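Local coordinates for C381 turret protein (Sulfolobus turreted icosahedral virus, PDB 4IND) that probably builds the turrets of the viral capsid as a five-chain assembly, each chain folding into three consecutive jelly-roll domains, at residues E264-L278 with S364-A377. Sequence-based numbering, arbitrary orientation.
Sequences ELVENTNFVTQSVTL and SVTITLILVYEQIA. With 2HP (dihydrogenphosphate ion), chain B.
Val365 and Leu278 open a long antiparallel pairing between the first and last strands of the third jelly-roll domain, each backbone N bonded to the other's carbonyl O. The pair forms one side of a four-stranded sheet, with 266-278 outermost within the chain. Thr366 meets Thr277 in a non-hydrogen-bonded pair, and their hydroxyls join across the strands, OG1 to OG1 2.9 Å; beta-branched threonine suits an extended strand and gives this solvent-exposed end of the face a polar group. Ile367 turns its branched aliphatic chain to the other, apolar face, which packs on strand 311-319, its CD1 4.2 Å from CD1 of Leu278. Thr368 repeats the hydroxyl pairing with Ser275, OG1 to OG 2.9 Å. Ile370 and Val372 give the Phe271 ring apolar neighbours: Ile370 CB lies 3.9 Å from CZ, and Val372 CG2 touches CD1. Phe271 also meets Trp331 of a second subunit edge-to-face, so this part of the strand belongs to the interface between copies. Tyr373, its chi1 of 72° placing CG between the backbone N and carbonyl carbon, swings its ring across the neighbouring strand: Val272 CG1 comes to the ring edge, while the Asn270 amide plane is inclined 41° to the ring. Glu374 lies alongside Thr269, and a water joins its OE1 to the threonine OG1. Opposite Gln375 the other strand carries a classic beta bulge at Glu267 and Asn268, shifting the register by one residue: Glu267 N bonds to Gln375 O at 2.8 Å, Asn268 N only weakly to the same oxygen. The long Gln375 chain lets NE2 hydrogen-bond to Ser295 OG on adjacent strand 295-305. Ile376 CD1 packs against the dihydrogenphosphate, 3.2 Å from its O1, while Lys231 and His296 hydrogen-bond the ion. Small Ala377 fits close beside Leu265, CB to CB 3.7 Å.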
ATOM      1  N   GLU A 264      -9.904  -4.128   9.472  1.00 29.35           N
ATOM      2  CA  GLU A 264     -10.502  -3.930  10.782  1.00 38.38           C
ATOM      3  C   GLU A 264     -11.897  -4.543  10.847  1.00 31.27           C
ATOM      4  O   GLU A 264     -12.715  -4.366   9.947  1.00 34.48           O
ATOM      5  CB  GLU A 264     -10.576  -2.448  11.152  1.00 40.25           C
ATOM      6  CG  GLU A 264     -11.106  -2.258  12.564  1.00 44.03           C
ATOM      7  CD  GLU A 264     -11.228  -0.801  12.968  1.00 57.30           C
ATOM      8  OE1 GLU A 264     -11.215  -0.533  14.186  1.00 63.16           O
ATOM      9  OE2 GLU A 264     -11.344   0.069  12.076  1.00 62.23           O
ATOM     10  N   LEU A 265     -12.146  -5.288  11.913  1.00 25.85           N
ATOM     11  CA  LEU A 265     -13.436  -5.913  12.122  1.00 26.37           C
ATOM     12  C   LEU A 265     -14.045  -5.429  13.430  1.00 31.60           C
ATOM     13  O   LEU A 265     -13.616  -5.815  14.517  1.00 34.01           O
ATOM     14  CB  LEU A 265     -13.275  -7.439  12.135  1.00 24.43           C
ATOM     15  CG  LEU A 265     -14.515  -8.247  12.561  1.00 32.54           C
ATOM     16  CD1 LEU A 265     -15.758  -7.837  11.790  1.00 40.79           C
ATOM     17  CD2 LEU A 265     -14.251  -9.749  12.399  1.00 33.37           C
ATOM     18  N   VAL A 266     -15.046  -4.568  13.334  1.00 32.32           N
ATOM     19  CA  VAL A 266     -15.798  -4.182  14.517  1.00 30.01           C
ATOM     20  C   VAL A 266     -16.833  -5.262  14.782  1.00 32.62           C
ATOM     21  O   VAL A 266     -17.826  -5.376  14.060  1.00 32.58           O
ATOM     22  CB  VAL A 266     -16.473  -2.828  14.322  1.00 29.63           C
ATOM     23  CG1 VAL A 266     -17.297  -2.458  15.561  1.00 33.41           C
ATOM     24  CG2 VAL A 266     -15.423  -1.757  14.041  1.00 28.28           C
ATOM     25  N   GLU A 267     -16.587  -6.074  15.808  1.00 27.10           N
ATOM     26  CA  GLU A 267     -17.473  -7.190  16.102  1.00 31.19           C
ATOM     27  C   GLU A 267     -18.821  -6.713  16.612  1.00 33.78           C
ATOM     28  O   GLU A 267     -19.863  -7.270  16.275  1.00 33.86           O
ATOM     29  CB  GLU A 267     -16.809  -8.128  17.105  1.00 28.36           C
ATOM     30  CG  GLU A 267     -15.504  -8.679  16.569  1.00 33.33           C
ATOM     31  CD  GLU A 267     -14.840  -9.667  17.512  1.00 44.46           C
ATOM     32  OE1 GLU A 267     -14.066 -10.521  17.028  1.00 52.26           O
ATOM     33  OE2 GLU A 267     -15.077  -9.586  18.736  1.00 50.66           O
ATOM     34  N   ASN A 268     -18.791  -5.668  17.427  1.00 36.49           N
ATOM     35  CA  ASN A 268     -20.021  -5.050  17.898  1.00 41.03           C
ATOM     36  C   ASN A 268     -19.748  -3.742  18.621  1.00 38.84           C
ATOM     37  O   ASN A 268     -18.621  -3.448  19.020  1.00 33.08           O
ATOM     38  CB  ASN A 268     -20.817  -6.006  18.794  1.00 48.88           C
ATOM     39  CG  ASN A 268     -19.977  -6.591  19.905  1.00 53.10           C
ATOM     40  OD1 ASN A 268     -19.600  -5.902  20.839  1.00 44.10           O
ATOM     41  ND2 ASN A 268     -19.681  -7.869  19.814  1.00 57.01           N
ATOM     42  N   THR A 269     -20.791  -2.941  18.773  1.00 38.23           N
ATOM     43  CA  THR A 269     -20.653  -1.661  19.443  1.00 36.44           C
ATOM     44  C   THR A 269     -21.798  -1.639  20.428  1.00 34.62           C
ATOM     45  O   THR A 269     -22.900  -2.039  20.083  1.00 41.49           O
ATOM     46  CB  THR A 269     -20.763  -0.501  18.449  1.00 41.63           C
ATOM     47  OG1 THR A 269     -19.801  -0.675  17.391  1.00 39.94           O
ATOM     48  CG2 THR A 269     -20.528   0.845  19.149  1.00 36.09           C
ATOM     49  N   ASN A 270     -21.528  -1.224  21.661  1.00 30.49           N
ATOM     50  CA  ASN A 270     -22.483  -1.409  22.739  1.00 35.21           C
ATOM     51  C   ASN A 270     -22.546  -0.210  23.657  1.00 37.20           C
ATOM     52  O   ASN A 270     -21.520   0.398  23.976  1.00 35.23           O
ATOM     53  CB  ASN A 270     -22.120  -2.643  23.565  1.00 35.70           C
ATOM     54  CG  ASN A 270     -22.275  -3.934  22.778  1.00 56.47           C
ATOM     55  OD1 ASN A 270     -23.385  -4.389  22.526  1.00 69.91           O
ATOM     56  ND2 ASN A 270     -21.161  -4.524  22.388  1.00 61.45           N
ATOM     57  N   PHE A 271     -23.769   0.123  24.049  1.00 36.98           N
ATOM     58  CA  PHE A 271     -24.038   1.048  25.121  1.00 34.50           C
ATOM     59  C   PHE A 271     -24.331   0.162  26.324  1.00 39.04           C
ATOM     60  O   PHE A 271     -25.251  -0.659  26.291  1.00 38.78           O
ATOM     61  CB  PHE A 271     -25.272   1.875  24.760  1.00 37.85           C
ATOM     62  CG  PHE A 271     -25.707   2.844  25.820  1.00 36.23           C
ATOM     63  CD1 PHE A 271     -25.495   4.210  25.650  1.00 29.54           C
ATOM     64  CD2 PHE A 271     -26.361   2.409  26.967  1.00 37.83           C
ATOM     65  CE1 PHE A 271     -25.916   5.133  26.614  1.00 32.79           C
ATOM     66  CE2 PHE A 271     -26.792   3.324  27.947  1.00 37.99           C
ATOM     67  CZ  PHE A 271     -26.570   4.688  27.766  1.00 38.16           C
ATOM     68  N   VAL A 272     -23.553   0.321  27.388  1.00 37.80           N
ATOM     69  CA  VAL A 272     -23.710  -0.535  28.557  1.00 36.91           C
ATOM     70  C   VAL A 272     -23.793   0.301  29.815  1.00 39.72           C
ATOM     71  O   VAL A 272     -23.301   1.431  29.872  1.00 41.30           O
ATOM     72  CB  VAL A 272     -22.587  -1.601  28.656  1.00 41.64           C
ATOM     73  CG1 VAL A 272     -21.250  -0.951  28.946  1.00 36.23           C
ATOM     74  CG2 VAL A 272     -22.922  -2.613  29.738  1.00 51.20           C
ATOM     75  N   THR A 273     -24.443  -0.253  30.825  1.00 40.84           N
ATOM     76  CA  THR A 273     -24.670   0.473  32.061  1.00 44.73           C
ATOM     77  C   THR A 273     -24.265  -0.409  33.235  1.00 47.81           C
ATOM     78  O   THR A 273     -24.412  -1.633  33.186  1.00 48.19           O
ATOM     79  CB  THR A 273     -26.146   0.895  32.193  1.00 45.86           C
ATOM     80  OG1 THR A 273     -26.262   1.881  33.219  1.00 60.01           O
ATOM     81  CG2 THR A 273     -27.012  -0.297  32.544  1.00 43.09           C
ATOM     82  N   GLN A 274     -23.751   0.212  34.288  1.00 48.09           N
ATOM     83  CA  GLN A 274     -23.302  -0.534  35.448  1.00 47.89           C
ATOM     84  C   GLN A 274     -23.479   0.314  36.690  1.00 49.94           C
ATOM     85  O   GLN A 274     -22.987   1.435  36.748  1.00 51.90           O
ATOM     86  CB  GLN A 274     -21.831  -0.918  35.276  1.00 47.40           C
ATOM     87  CG  GLN A 274     -21.218  -1.606  36.482  1.00 54.93           C
ATOM     88  CD  GLN A 274     -21.799  -2.981  36.718  1.00 64.92           C
ATOM     89  OE1 GLN A 274     -21.944  -3.771  35.786  1.00 73.34           O
ATOM     90  NE2 GLN A 274     -22.143  -3.273  37.968  1.00 69.19           N
ATOM     91  N   SER A 275     -24.190  -0.214  37.681  1.00 52.31           N
ATOM     92  CA  SER A 275     -24.357   0.494  38.942  1.00 52.62           C
ATOM     93  C   SER A 275     -23.367   0.021  39.988  1.00 55.10           C
ATOM     94  O   SER A 275     -22.946  -1.138  39.990  1.00 61.68           O
ATOM     95  CB  SER A 275     -25.780   0.350  39.470  1.00 55.59           C
ATOM     96  OG  SER A 275     -26.664   1.167  38.730  1.00 59.70           O
ATOM     97  N   VAL A 276     -22.991   0.939  40.870  1.00 47.65           N
ATOM     98  CA  VAL A 276     -22.076   0.628  41.961  1.00 50.16           C
ATOM     99  C   VAL A 276     -22.587   1.309  43.208  1.00 60.81           C
ATOM    100  O   VAL A 276     -22.878   2.508  43.201  1.00 62.87           O
ATOM    101  CB  VAL A 276     -20.649   1.103  41.663  1.00 50.02           C
ATOM    102  CG1 VAL A 276     -19.771   0.899  42.881  1.00 60.57           C
ATOM    103  CG2 VAL A 276     -20.091   0.352  40.470  1.00 42.99           C
ATOM    104  N   THR A 277     -22.717   0.540  44.282  1.00 60.89           N
ATOM    105  CA  THR A 277     -23.194   1.085  45.540  1.00 59.60           C
ATOM    106  C   THR A 277     -22.042   1.294  46.502  1.00 60.63           C
ATOM    107  O   THR A 277     -21.280   0.366  46.787  1.00 67.70           O
ATOM    108  CB  THR A 277     -24.258   0.181  46.177  1.00 58.85           C
ATOM    109  OG1 THR A 277     -25.422   0.165  45.344  1.00 61.13           O
ATOM    110  CG2 THR A 277     -24.641   0.696  47.544  1.00 59.83           C
ATOM    111  N   LEU A 278     -21.920   2.521  46.998  1.00 58.44           N
ATOM    112  CA  LEU A 278     -20.792   2.905  47.832  1.00 58.98           C
ATOM    113  C   LEU A 278     -21.243   3.110  49.260  1.00 65.21           C
ATOM    114  O   LEU A 278     -22.236   3.792  49.514  1.00 65.25           O
ATOM    115  CB  LEU A 278     -20.145   4.187  47.296  1.00 60.84           C
ATOM    116  CG  LEU A 278     -19.633   4.125  45.852  1.00 58.34           C
ATOM    117  CD1 LEU A 278     -19.254   5.509  45.339  1.00 44.86           C
ATOM    118  CD2 LEU A 278     -18.459   3.163  45.731  1.00 59.44           C
ATOM    119  N   SER A 364     -25.532   4.891  52.129  1.00 81.55           N
ATOM    120  CA  SER A 364     -24.846   4.477  50.914  1.00 78.08           C
ATOM    121  C   SER A 364     -25.255   5.356  49.737  1.00 74.19           C
ATOM    122  O   SER A 364     -26.335   5.942  49.736  1.00 71.85           O
ATOM    123  CB  SER A 364     -25.136   3.004  50.611  1.00 77.46           C
ATOM    124  OG  SER A 364     -26.504   2.812  50.295  1.00 78.86           O
ATOM    125  N   VAL A 365     -24.372   5.453  48.746  1.00 68.66           N
ATOM    126  CA  VAL A 365     -24.643   6.206  47.528  1.00 62.02           C
ATOM    127  C   VAL A 365     -24.494   5.273  46.338  1.00 61.12           C
ATOM    128  O   VAL A 365     -23.518   4.521  46.246  1.00 52.59           O
ATOM    129  CB  VAL A 365     -23.645   7.357  47.342  1.00 64.38           C
ATOM    130  CG1 VAL A 365     -24.093   8.274  46.211  1.00 61.43           C
ATOM    131  CG2 VAL A 365     -23.478   8.134  48.624  1.00 70.94           C
ATOM    132  N   THR A 366     -25.459   5.323  45.426  1.00 60.09           N
ATOM    133  CA  THR A 366     -25.405   4.497  44.229  1.00 59.73           C
ATOM    134  C   THR A 366     -25.164   5.370  43.006  1.00 55.09           C
ATOM    135  O   THR A 366     -25.925   6.298  42.727  1.00 57.87           O
ATOM    136  CB  THR A 366     -26.701   3.674  44.035  1.00 61.53           C
ATOM    137  OG1 THR A 366     -26.832   2.720  45.095  1.00 67.48           O
ATOM    138  CG2 THR A 366     -26.668   2.936  42.704  1.00 52.91           C
ATOM    139  N   ILE A 367     -24.094   5.071  42.286  1.00 47.18           N
ATOM    140  CA  ILE A 367     -23.785   5.768  41.050  1.00 48.09           C
ATOM    141  C   ILE A 367     -23.934   4.809  39.887  1.00 47.54           C
ATOM    142  O   ILE A 367     -23.808   3.596  40.050  1.00 55.95           O
ATOM    143  CB  ILE A 367     -22.360   6.311  41.064  1.00 40.81           C
ATOM    144  CG1 ILE A 367     -21.375   5.167  41.277  1.00 49.19           C
ATOM    145  CG2 ILE A 367     -22.191   7.350  42.164  1.00 52.11           C
ATOM    146  CD1 ILE A 367     -19.930   5.602  41.217  1.00 51.67           C
ATOM    147  N   THR A 368     -24.206   5.354  38.713  1.00 44.70           N
ATOM    148  CA  THR A 368     -24.404   4.526  37.539  1.00 43.42           C
ATOM    149  C   THR A 368     -23.509   5.001  36.421  1.00 47.28           C
ATOM    150  O   THR A 368     -23.566   6.171  36.032  1.00 45.44           O
ATOM    151  CB  THR A 368     -25.866   4.549  37.089  1.00 49.32           C
ATOM    152  OG1 THR A 368     -26.687   4.002  38.129  1.00 54.09           O
ATOM    153  CG2 THR A 368     -26.050   3.723  35.815  1.00 47.24           C
ATOM    154  N   LEU A 369     -22.673   4.086  35.928  1.00 38.57           N
ATOM    155  CA  LEU A 369     -21.782   4.351  34.828  1.00 38.36           C
ATOM    156  C   LEU A 369     -22.476   3.919  33.544  1.00 41.93           C
ATOM    157  O   LEU A 369     -23.066   2.848  33.482  1.00 38.89           O
ATOM    158  CB  LEU A 369     -20.491   3.544  35.000  1.00 35.08           C
ATOM    159  CG  LEU A 369     -19.530   3.521  33.816  1.00 35.49           C
ATOM    160  CD1 LEU A 369     -18.939   4.894  33.617  1.00 34.47           C
ATOM    161  CD2 LEU A 369     -18.422   2.470  34.011  1.00 33.55           C
ATOM    162  N   ILE A 370     -22.430   4.767  32.527  1.00 40.07           N
ATOM    163  CA  ILE A 370     -22.790   4.329  31.192  1.00 46.90           C
ATOM    164  C   ILE A 370     -21.552   4.459  30.321  1.00 44.23           C
ATOM    165  O   ILE A 370     -20.710   5.348  30.525  1.00 37.75           O
ATOM    166  CB  ILE A 370     -23.976   5.103  30.594  1.00 46.51           C
ATOM    167  CG1 ILE A 370     -23.583   6.538  30.282  1.00 48.93           C
ATOM    168  CG2 ILE A 370     -25.174   5.089  31.527  1.00 47.69           C
ATOM    169  CD1 ILE A 370     -24.775   7.406  29.952  1.00 54.35           C
ATOM    170  N   LEU A 371     -21.439   3.555  29.362  1.00 40.41           N
ATOM    171  CA  LEU A 371     -20.245   3.452  28.551  1.00 32.55           C
ATOM    172  C   LEU A 371     -20.657   3.019  27.150  1.00 32.79           C
ATOM    173  O   LEU A 371     -21.525   2.152  26.990  1.00 35.13           O
ATOM    174  CB  LEU A 371     -19.291   2.445  29.196  1.00 40.96           C
ATOM    175  CG  LEU A 371     -18.021   2.060  28.448  1.00 45.38           C
ATOM    176  CD1 LEU A 371     -17.126   3.277  28.285  1.00 52.07           C
ATOM    177  CD2 LEU A 371     -17.294   0.944  29.186  1.00 47.71           C
ATOM    178  N   VAL A 372     -20.087   3.672  26.140  1.00 25.22           N
ATOM    179  CA  VAL A 372     -20.218   3.209  24.770  1.00 24.96           C
ATOM    180  C   VAL A 372     -18.845   2.750  24.337  1.00 29.73           C
ATOM    181  O   VAL A 372     -17.874   3.498  24.463  1.00 33.62           O
ATOM    182  CB  VAL A 372     -20.698   4.321  23.830  1.00 30.42           C
ATOM    183  CG1 VAL A 372     -20.680   3.819  22.398  1.00 30.03           C
ATOM    184  CG2 VAL A 372     -22.103   4.767  24.227  1.00 35.38           C
ATOM    185  N   TYR A 373     -18.760   1.524  23.827  1.00 34.84           N
ATOM    186  CA  TYR A 373     -17.465   0.975  23.415  1.00 33.58           C
ATOM    187  C   TYR A 373     -17.651   0.080  22.211  1.00 27.18           C
ATOM    188  O   TYR A 373     -18.763  -0.420  21.958  1.00 33.56           O
ATOM    189  CB  TYR A 373     -16.840   0.171  24.555  1.00 35.93           C
ATOM    190  CG  TYR A 373     -17.537  -1.143  24.818  1.00 39.70           C
ATOM    191  CD1 TYR A 373     -17.126  -2.308  24.188  1.00 41.30           C
ATOM    192  CD2 TYR A 373     -18.610  -1.223  25.697  1.00 36.77           C
ATOM    193  CE1 TYR A 373     -17.760  -3.514  24.430  1.00 37.39           C
ATOM    194  CE2 TYR A 373     -19.251  -2.428  25.943  1.00 32.86           C
ATOM    195  CZ  TYR A 373     -18.825  -3.560  25.297  1.00 37.27           C
ATOM    196  OH  TYR A 373     -19.451  -4.757  25.524  1.00 38.06           O
ATOM    197  N   GLU A 374     -16.572  -0.127  21.470  1.00 39.95           N
ATOM    198  CA  GLU A 374     -16.565  -1.083  20.388  1.00 40.36           C
ATOM    199  C   GLU A 374     -15.728  -2.270  20.827  1.00 41.68           C
ATOM    200  O   GLU A 374     -14.729  -2.108  21.532  1.00 38.65           O
ATOM    201  CB  GLU A 374     -15.926  -0.475  19.130  1.00 42.98           C
ATOM    202  CG  GLU A 374     -16.583   0.790  18.598  1.00 49.39           C
ATOM    203  CD  GLU A 374     -15.832   1.376  17.393  1.00 60.67           C
ATOM    204  OE1 GLU A 374     -16.438   2.139  16.613  1.00 66.62           O
ATOM    205  OE2 GLU A 374     -14.628   1.076  17.228  1.00 55.94           O
ATOM    206  N   GLN A 375     -16.138  -3.465  20.423  1.00 37.74           N
ATOM    207  CA  GLN A 375     -15.267  -4.640  20.543  1.00 37.63           C
ATOM    208  C   GLN A 375     -14.709  -4.929  19.162  1.00 32.84           C
ATOM    209  O   GLN A 375     -15.463  -5.069  18.190  1.00 36.05           O
ATOM    210  CB  GLN A 375     -16.055  -5.840  21.069  1.00 36.28           C
ATOM    211  CG  GLN A 375     -15.225  -7.122  21.143  1.00 40.91           C
ATOM    212  CD  GLN A 375     -15.901  -8.194  21.970  1.00 42.57           C
ATOM    213  OE1 GLN A 375     -17.065  -8.065  22.339  1.00 45.74           O
ATOM    214  NE2 GLN A 375     -15.167  -9.252  22.280  1.00 46.57           N
ATOM    215  N   ILE A 376     -13.386  -5.009  19.070  1.00 29.57           N
ATOM    216  CA  ILE A 376     -12.710  -5.077  17.793  1.00 33.53           C
ATOM    217  C   ILE A 376     -11.907  -6.361  17.713  1.00 35.20           C
ATOM    218  O   ILE A 376     -11.260  -6.753  18.684  1.00 31.60           O
ATOM    219  CB  ILE A 376     -11.808  -3.860  17.624  1.00 31.99           C
ATOM    220  CG1 ILE A 376     -12.694  -2.594  17.645  1.00 34.91           C
ATOM    221  CG2 ILE A 376     -10.987  -3.967  16.344  1.00 31.07           C
ATOM    222  CD1 ILE A 376     -11.945  -1.300  17.800  1.00 41.07           C
ATOM    223  N   ALA A 377     -11.958  -7.029  16.560  1.00 34.31           N
ATOM    224  CA  ALA A 377     -11.206  -8.280  16.393  1.00 30.65           C
ATOM    225  C   ALA A 377      -9.726  -8.033  16.564  1.00 30.89           C
ATOM    226  O   ALA A 377      -9.185  -7.038  16.056  1.00 30.39           O
ATOM    227  CB  ALA A 377     -11.489  -8.921  15.028  1.00 28.62           C
TER
HETATM  228  P   2HP B 403      -7.458  -1.077  16.461  1.00120.44           P
HETATM  229  O1  2HP B 403      -8.794  -1.003  17.138  1.00117.45           O
HETATM  230  O2  2HP B 403      -7.312  -2.543  16.169  1.00120.02           O
HETATM  231  O3  2HP B 403      -6.350  -0.550  17.435  1.00 92.84           O
HETATM  232  O4  2HP B 403      -7.458  -0.310  15.106  1.00 89.67           O
HETATM  233  O   HOH W   1      -9.759  -5.905  13.806  1.00 30.59           O
HETATM  234  O   HOH W   2     -18.786   1.099  15.718  1.00 37.76           O